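PDB 6SKY: Serine/threonine-protein kinase Tel1 from Chaetomium thermophilum, which phosphorylates serine and threonine residues of proteins with ATP and probably acts as a DNA damage sensor that switches on checkpoint signalling. Local coordinates for residues Leu1566-Gly1570 with Val1615-Ser1619; Leu2752-Leu2756 with Val2906-Leu2910. All blocks are in the same frame, centred on the assembly; numbering follows the deposited sequence.

Contact 1 (Leu1566-Gly1570 with Val1615-Ser1619); sequences LKDWG and VVWKS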
ATOM      1  N   LEU A1566      -3.175  47.239 -28.194  1.00 54.56           N
ATOM      2  CA  LEU A1566      -3.390  45.879 -27.715  1.00 54.56           C
ATOM      3  C   LEU A1566      -4.743  45.746 -27.031  1.00 54.56           C
ATOM      4  O   LEU A1566      -5.497  44.810 -27.308  1.00 54.56           O
ATOM      5  CB  LEU A1566      -2.266  45.469 -26.767  1.00 54.56           C
ATOM      6  CG  LEU A1566      -0.859  45.370 -27.348  1.00 54.56           C
ATOM      7  CD1 LEU A1566       0.093  44.933 -26.272  1.00 54.56           C
ATOM      8  CD2 LEU A1566      -0.822  44.417 -28.516  1.00 54.56           C
ATOM      9  N   LYS A1567      -5.069  46.675 -26.133  1.00 61.46           N
ATOM     10  CA  LYS A1567      -6.357  46.638 -25.455  1.00 61.46           C
ATOM     11  C   LYS A1567      -7.515  46.731 -26.438  1.00 61.46           C
ATOM     12  O   LYS A1567      -8.562  46.115 -26.222  1.00 61.46           O
ATOM     13  CB  LYS A1567      -6.415  47.769 -24.434  1.00 61.46           C
ATOM     14  CG  LYS A1567      -7.738  47.949 -23.736  1.00 61.46           C
ATOM     15  CD  LYS A1567      -7.626  49.056 -22.699  1.00 61.46           C
ATOM     16  CE  LYS A1567      -8.939  49.277 -21.969  1.00 61.46           C
ATOM     17  NZ  LYS A1567      -8.805  50.277 -20.873  1.00 61.46           N
ATOM     18  N   ASP A1568      -7.343  47.485 -27.525  1.00 63.63           N
ATOM     19  CA  ASP A1568      -8.381  47.599 -28.539  1.00 63.63           C
ATOM     20  C   ASP A1568      -8.485  46.337 -29.379  1.00 63.63           C
ATOM     21  O   ASP A1568      -9.576  45.985 -29.836  1.00 63.63           O
ATOM     22  CB  ASP A1568      -8.088  48.805 -29.427  1.00 63.63           C
ATOM     23  CG  ASP A1568      -8.987  48.874 -30.634  1.00 63.63           C
ATOM     24  OD1 ASP A1568     -10.128  49.358 -30.496  1.00 63.63           O
ATOM     25  OD2 ASP A1568      -8.552  48.449 -31.722  1.00 63.63           O
ATOM     26  N   TRP A1569      -7.363  45.655 -29.599  1.00 55.63           N
ATOM     27  CA  TRP A1569      -7.362  44.435 -30.396  1.00 55.63           C
ATOM     28  C   TRP A1569      -8.275  43.384 -29.786  1.00 55.63           C
ATOM     29  O   TRP A1569      -9.086  42.768 -30.484  1.00 55.63           O
ATOM     30  CB  TRP A1569      -5.935  43.917 -30.508  1.00 55.63           C
ATOM     31  CG  TRP A1569      -5.707  42.895 -31.539  1.00 55.63           C
ATOM     32  CD1 TRP A1569      -6.631  42.105 -32.135  1.00 55.63           C
ATOM     33  CD2 TRP A1569      -4.450  42.547 -32.110  1.00 55.63           C
ATOM     34  NE1 TRP A1569      -6.029  41.279 -33.046  1.00 55.63           N
ATOM     35  CE2 TRP A1569      -4.686  41.537 -33.051  1.00 55.63           C
ATOM     36  CE3 TRP A1569      -3.146  43.000 -31.919  1.00 55.63           C
ATOM     37  CZ2 TRP A1569      -3.669  40.968 -33.793  1.00 55.63           C
ATOM     38  CZ3 TRP A1569      -2.143  42.436 -32.655  1.00 55.63           C
ATOM     39  CH2 TRP A1569      -2.404  41.431 -33.582  1.00 55.63           C
ATOM     40  N   GLY A1570      -8.161  43.164 -28.483  1.00 62.82           N
ATOM     41  CA  GLY A1570      -9.045  42.228 -27.826  1.00 62.82           C
ATOM     42  C   GLY A1570     -10.310  42.905 -27.354  1.00 62.82           C
ATOM     43  O   GLY A1570     -10.346  43.474 -26.260  1.00 62.82           O
ATOM     44  N   VAL A1615      -3.634  38.782 -26.360  1.00 43.11           N
ATOM     45  CA  VAL A1615      -3.406  39.771 -27.403  1.00 43.11           C
ATOM     46  C   VAL A1615      -1.921  39.926 -27.684  1.00 43.11           C
ATOM     47  O   VAL A1615      -1.518  40.134 -28.831  1.00 43.11           O
ATOM     48  CB  VAL A1615      -4.052  41.107 -27.011  1.00 43.11           C
ATOM     49  CG1 VAL A1615      -3.883  42.099 -28.116  1.00 43.11           C
ATOM     50  CG2 VAL A1615      -5.514  40.902 -26.718  1.00 43.11           C
ATOM     51  N   VAL A1616      -1.077  39.819 -26.657  1.00 39.65           N
ATOM     52  CA  VAL A1616       0.355  39.920 -26.909  1.00 39.65           C
ATOM     53  C   VAL A1616       0.855  38.715 -27.690  1.00 39.65           C
ATOM     54  O   VAL A1616       1.762  38.842 -28.513  1.00 39.65           O
ATOM     55  CB  VAL A1616       1.120  40.106 -25.591  1.00 39.65           C
ATOM     56  CG1 VAL A1616       2.600  40.007 -25.826  1.00 39.65           C
ATOM     57  CG2 VAL A1616       0.793  41.448 -25.005  1.00 39.65           C
ATOM     58  N   TRP A1617       0.276  37.536 -27.475  1.00 40.18           N
ATOM     59  CA  TRP A1617       0.636  36.408 -28.324  1.00 40.18           C
ATOM     60  C   TRP A1617       0.120  36.601 -29.740  1.00 40.18           C
ATOM     61  O   TRP A1617       0.833  36.326 -30.709  1.00 40.18           O
ATOM     62  CB  TRP A1617       0.103  35.100 -27.752  1.00 40.18           C
ATOM     63  CG  TRP A1617       0.260  33.989 -28.720  1.00 40.18           C
ATOM     64  CD1 TRP A1617      -0.730  33.306 -29.347  1.00 40.18           C
ATOM     65  CD2 TRP A1617       1.488  33.459 -29.214  1.00 40.18           C
ATOM     66  NE1 TRP A1617      -0.197  32.369 -30.188  1.00 40.18           N
ATOM     67  CE2 TRP A1617       1.167  32.445 -30.123  1.00 40.18           C
ATOM     68  CE3 TRP A1617       2.832  33.738 -28.965  1.00 40.18           C
ATOM     69  CZ2 TRP A1617       2.137  31.712 -30.786  1.00 40.18           C
ATOM     70  CZ3 TRP A1617       3.786  33.014 -29.620  1.00 40.18           C
ATOM     71  CH2 TRP A1617       3.439  32.013 -30.518  1.00 40.18           C
ATOM     72  N   LYS A1618      -1.121  37.059 -29.881  1.00 45.56           N
ATOM     73  CA  LYS A1618      -1.656  37.360 -31.201  1.00 45.56           C
ATOM     74  C   LYS A1618      -0.773  38.345 -31.949  1.00 45.56           C
ATOM     75  O   LYS A1618      -0.666  38.277 -33.176  1.00 45.56           O
ATOM     76  CB  LYS A1618      -3.063  37.918 -31.061  1.00 45.56           C
ATOM     77  CG  LYS A1618      -4.024  37.465 -32.113  1.00 45.56           C
ATOM     78  CD  LYS A1618      -5.386  38.044 -31.841  1.00 45.56           C
ATOM     79  CE  LYS A1618      -5.861  37.657 -30.468  1.00 45.56           C
ATOM     80  NZ  LYS A1618      -7.129  38.336 -30.129  1.00 45.56           N
ATOM     81  N   SER A1619      -0.133  39.260 -31.227  1.00 46.02           N
ATOM     82  CA  SER A1619       0.719  40.257 -31.859  1.00 46.02           C
ATOM     83  C   SER A1619       2.029  39.651 -32.333  1.00 46.02           C
ATOM     84  O   SER A1619       2.441  39.864 -33.477  1.00 46.02           O
ATOM     85  CB  SER A1619       0.985  41.395 -30.887  1.00 46.02           C
ATOM     86  OG  SER A1619       2.106  42.143 -31.298  1.00 46.02           O
TER

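Contact 2 (Leu2752-Leu2756 with Val2906-Leu2910); sequences LGHVL and VKKKL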
ATOM      1  N   LEU A2752     -22.346   9.090  -7.048  1.00 16.30           N
ATOM      2  CA  LEU A2752     -22.990   9.781  -5.940  1.00 16.30           C
ATOM      3  C   LEU A2752     -24.413   9.295  -5.723  1.00 16.30           C
ATOM      4  O   LEU A2752     -24.876   9.229  -4.585  1.00 16.30           O
ATOM      5  CB  LEU A2752     -22.970  11.278  -6.198  1.00 16.30           C
ATOM      6  CG  LEU A2752     -22.363  12.127  -5.101  1.00 16.30           C
ATOM      7  CD1 LEU A2752     -21.751  13.351  -5.703  1.00 16.30           C
ATOM      8  CD2 LEU A2752     -23.446  12.501  -4.143  1.00 16.30           C
ATOM      9  N   GLY A2753     -25.126   8.953  -6.794  1.00 15.89           N
ATOM     10  CA  GLY A2753     -26.462   8.431  -6.649  1.00 15.89           C
ATOM     11  C   GLY A2753     -26.528   6.971  -6.292  1.00 15.89           C
ATOM     12  O   GLY A2753     -27.561   6.519  -5.804  1.00 15.89           O
ATOM     13  N   HIS A2754     -25.470   6.210  -6.547  1.00 16.33           N
ATOM     14  CA  HIS A2754     -25.384   4.883  -5.955  1.00 16.33           C
ATOM     15  C   HIS A2754     -25.197   4.977  -4.447  1.00 16.33           C
ATOM     16  O   HIS A2754     -25.888   4.300  -3.685  1.00 16.33           O
ATOM     17  CB  HIS A2754     -24.246   4.093  -6.589  1.00 16.33           C
ATOM     18  CG  HIS A2754     -23.813   2.910  -5.783  1.00 16.33           C
ATOM     19  ND1 HIS A2754     -24.619   1.813  -5.583  1.00 16.33           N
ATOM     20  CD2 HIS A2754     -22.663   2.659  -5.118  1.00 16.33           C
ATOM     21  CE1 HIS A2754     -23.983   0.936  -4.832  1.00 16.33           C
ATOM     22  NE2 HIS A2754     -22.794   1.426  -4.534  1.00 16.33           N
ATOM     23  N   VAL A2755     -24.272   5.825  -3.997  1.00 19.59           N
ATOM     24  CA  VAL A2755     -23.981   5.908  -2.569  1.00 19.59           C
ATOM     25  C   VAL A2755     -25.192   6.371  -1.771  1.00 19.59           C
ATOM     26  O   VAL A2755     -25.371   5.965  -0.621  1.00 19.59           O
ATOM     27  CB  VAL A2755     -22.762   6.818  -2.340  1.00 19.59           C
ATOM     28  CG1 VAL A2755     -22.701   7.292  -0.919  1.00 19.59           C
ATOM     29  CG2 VAL A2755     -21.503   6.078  -2.679  1.00 19.59           C
ATOM     30  N   LEU A2756     -26.053   7.201  -2.354  1.00 18.09           N
ATOM     31  CA  LEU A2756     -27.219   7.719  -1.652  1.00 18.09           C
ATOM     32  C   LEU A2756     -28.524   7.097  -2.118  1.00 18.09           C
ATOM     33  O   LEU A2756     -29.586   7.634  -1.819  1.00 18.09           O
ATOM     34  CB  LEU A2756     -27.303   9.236  -1.792  1.00 18.09           C
ATOM     35  CG  LEU A2756     -26.148  10.049  -1.221  1.00 18.09           C
ATOM     36  CD1 LEU A2756     -26.361  11.510  -1.482  1.00 18.09           C
ATOM     37  CD2 LEU A2756     -25.998   9.804   0.253  1.00 18.09           C
ATOM     38  N   VAL A2906     -26.077   3.302   3.723  1.00 25.37           N
ATOM     39  CA  VAL A2906     -25.123   4.260   3.171  1.00 25.37           C
ATOM     40  C   VAL A2906     -23.731   4.013   3.731  1.00 25.37           C
ATOM     41  O   VAL A2906     -22.734   4.100   3.012  1.00 25.37           O
ATOM     42  CB  VAL A2906     -25.584   5.701   3.443  1.00 25.37           C
ATOM     43  CG1 VAL A2906     -24.481   6.669   3.122  1.00 25.37           C
ATOM     44  CG2 VAL A2906     -26.800   6.021   2.632  1.00 25.37           C
ATOM     45  N   LYS A2907     -23.640   3.691   5.018  1.00 28.75           N
ATOM     46  CA  LYS A2907     -22.335   3.510   5.636  1.00 28.75           C
ATOM     47  C   LYS A2907     -21.650   2.241   5.161  1.00 28.75           C
ATOM     48  O   LYS A2907     -20.420   2.179   5.138  1.00 28.75           O
ATOM     49  CB  LYS A2907     -22.483   3.494   7.152  1.00 28.75           C
ATOM     50  CG  LYS A2907     -21.183   3.390   7.892  1.00 28.75           C
ATOM     51  CD  LYS A2907     -21.392   3.498   9.385  1.00 28.75           C
ATOM     52  CE  LYS A2907     -20.114   3.151  10.124  1.00 28.75           C
ATOM     53  NZ  LYS A2907     -19.659   1.776   9.780  1.00 28.75           N
ATOM     54  N   LYS A2908     -22.414   1.218   4.798  1.00 28.90           N
ATOM     55  CA  LYS A2908     -21.794   0.003   4.292  1.00 28.90           C
ATOM     56  C   LYS A2908     -21.527   0.048   2.796  1.00 28.90           C
ATOM     57  O   LYS A2908     -20.763  -0.781   2.297  1.00 28.90           O
ATOM     58  CB  LYS A2908     -22.648  -1.217   4.625  1.00 28.90           C
ATOM     59  CG  LYS A2908     -23.701  -1.544   3.608  1.00 28.90           C
ATOM     60  CD  LYS A2908     -24.640  -2.606   4.143  1.00 28.90           C
ATOM     61  CE  LYS A2908     -25.895  -2.710   3.292  1.00 28.90           C
ATOM     62  NZ  LYS A2908     -26.971  -3.485   3.967  1.00 28.90           N
ATOM     63  N   LYS A2909     -22.127   0.983   2.063  1.00 23.14           N
ATOM     64  CA  LYS A2909     -21.680   1.225   0.699  1.00 23.14           C
ATOM     65  C   LYS A2909     -20.367   1.986   0.630  1.00 23.14           C
ATOM     66  O   LYS A2909     -19.785   2.081  -0.449  1.00 23.14           O
ATOM     67  CB  LYS A2909     -22.732   1.997  -0.087  1.00 23.14           C
ATOM     68  CG  LYS A2909     -23.876   1.172  -0.580  1.00 23.14           C
ATOM     69  CD  LYS A2909     -24.935   2.056  -1.138  1.00 23.14           C
ATOM     70  CE  LYS A2909     -26.138   1.272  -1.524  1.00 23.14           C
ATOM     71  NZ  LYS A2909     -27.243   2.173  -1.881  1.00 23.14           N
ATOM     72  N   LEU A2910     -19.895   2.543   1.741  1.00 25.27           N
ATOM     73  CA  LEU A2910     -18.652   3.296   1.783  1.00 25.27           C
ATOM     74  C   LEU A2910     -17.561   2.554   2.535  1.00 25.27           C
ATOM     75  O   LEU A2910     -16.621   3.177   3.031  1.00 25.27           O
ATOM     76  CB  LEU A2910     -18.878   4.663   2.421  1.00 25.27           C
ATOM     77  CG  LEU A2910     -19.710   5.702   1.684  1.00 25.27           C
ATOM     78  CD1 LEU A2910     -19.843   6.930   2.527  1.00 25.27           C
ATOM     79  CD2 LEU A2910     -19.062   6.045   0.376  1.00 25.27           C
TER

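Contact 1 (Leu1566-Gly1570 with Val1615-Ser1619)
The indole of Trp1569 carries Lys1618 over one face. Lys1618 CB lies 4.1 Å above the ring plane, nearer its rim than its centre. Val1615 CG1 and Ser1619 CA approach the indole obliquely. The contact is a helix-helix packing in the alpha solenoid of Tel1, between the C-terminal ends of helices 1557-1569 and 1606-1619. With CG anti to the backbone N (chi1 -166°), Trp1569 reaches across to the last turn of helix 1606-1619. Trp1569 CZ3, on the six-membered ring, sits 3.7 Å from Ser1619 CB. Lys1618 CD comes to 3.5 Å from Trp1569 NE1. The aliphatic chain of the lysine runs from CZ2, which CB and CG approach, to NE1 and CE2, which CD meets. Arg1581 adds a cation-pi contact to the same ring.

Leu1566 packs one turn earlier. Its two methyls divide the work: CD2 meets Val1615 CG1 at 3.9 Å, and CD1 meets Val1616 CG2. Trp1632 and Val1636 of helix 1627-1644 continue this apolar layer. Ser1619 OG is hydrogen-bonded to Tyr1629 OH, and Ser1619 CA and CB are what meet the tryptophan. The contact across the two segments is van der Waals. Val1615 is central to it. Its CG1 touches Trp1569 CB at 3.6 Å and also rests against the backbone, 3.3 Å from Leu1566 O.

Contact 2 (Leu2752-Leu2756 with Val2906-Leu2910)
His2754 carries CG anti to its own N (chi1 162°), which brings the imidazole alongside the Lys2909 chain. The lysine starts with CG anti to its carbonyl carbon (chi1 -79°) and then runs fully extended. Its methylene chain passes over one face of the histidine ring in a CH-pi contact, with CD 4.3 Å from the ring centroid. The chain end reaches the C-terminal end of helix 2732-2755 in the kinase domain. There Lys2909 NZ hydrogen-bonds His2754 O at 3.1 Å, nearly in line with the carbonyl (C=O...N angle 169°). Glu2785 forms a salt bridge with the same ammonium.

Beside this polar pair lies an apolar patch. Val2755 CG2 meets Leu2910 CD2 at 3.9 Å, the two side chains crossing at about a right angle. Leu2828 touches both. Val2906 CG2 lies 3.6 Å from Val2755 O. Replacing Lys2909 by an alanine would probably leave His2754 O and Glu2785 without this partner and strip the methylenes from the imidazole face. The lysine thus meets a carbonyl oxygen with a partial negative charge, at a helix C-terminus, and a carboxylate; both would be expected to stabilise its positive charge.

How the contacts relate
Contacts 1 and 2 are separate sites in one chain. Their centres are 50 Å apart, and their nearest atoms about 37 Å apart. They lie on opposite sides of the chain's centre. Along the sequence they are in series: 1566-1570 with 1615-1619 closes before 2752-2756 with 2906-2910 opens. Contact 1 joins two solenoid helices, its segments 45 residues apart in sequence. Contact 2 spans 150 residues and brings helix 2732-2755 against helix 2898-2908. Neither touches the nucleotide or the magnesium ion. Contact 2 is nearer to them in sequence, since helix 2732-2755 is soon followed by His2762, His2764 and Asn2765 of the ligand and metal sites.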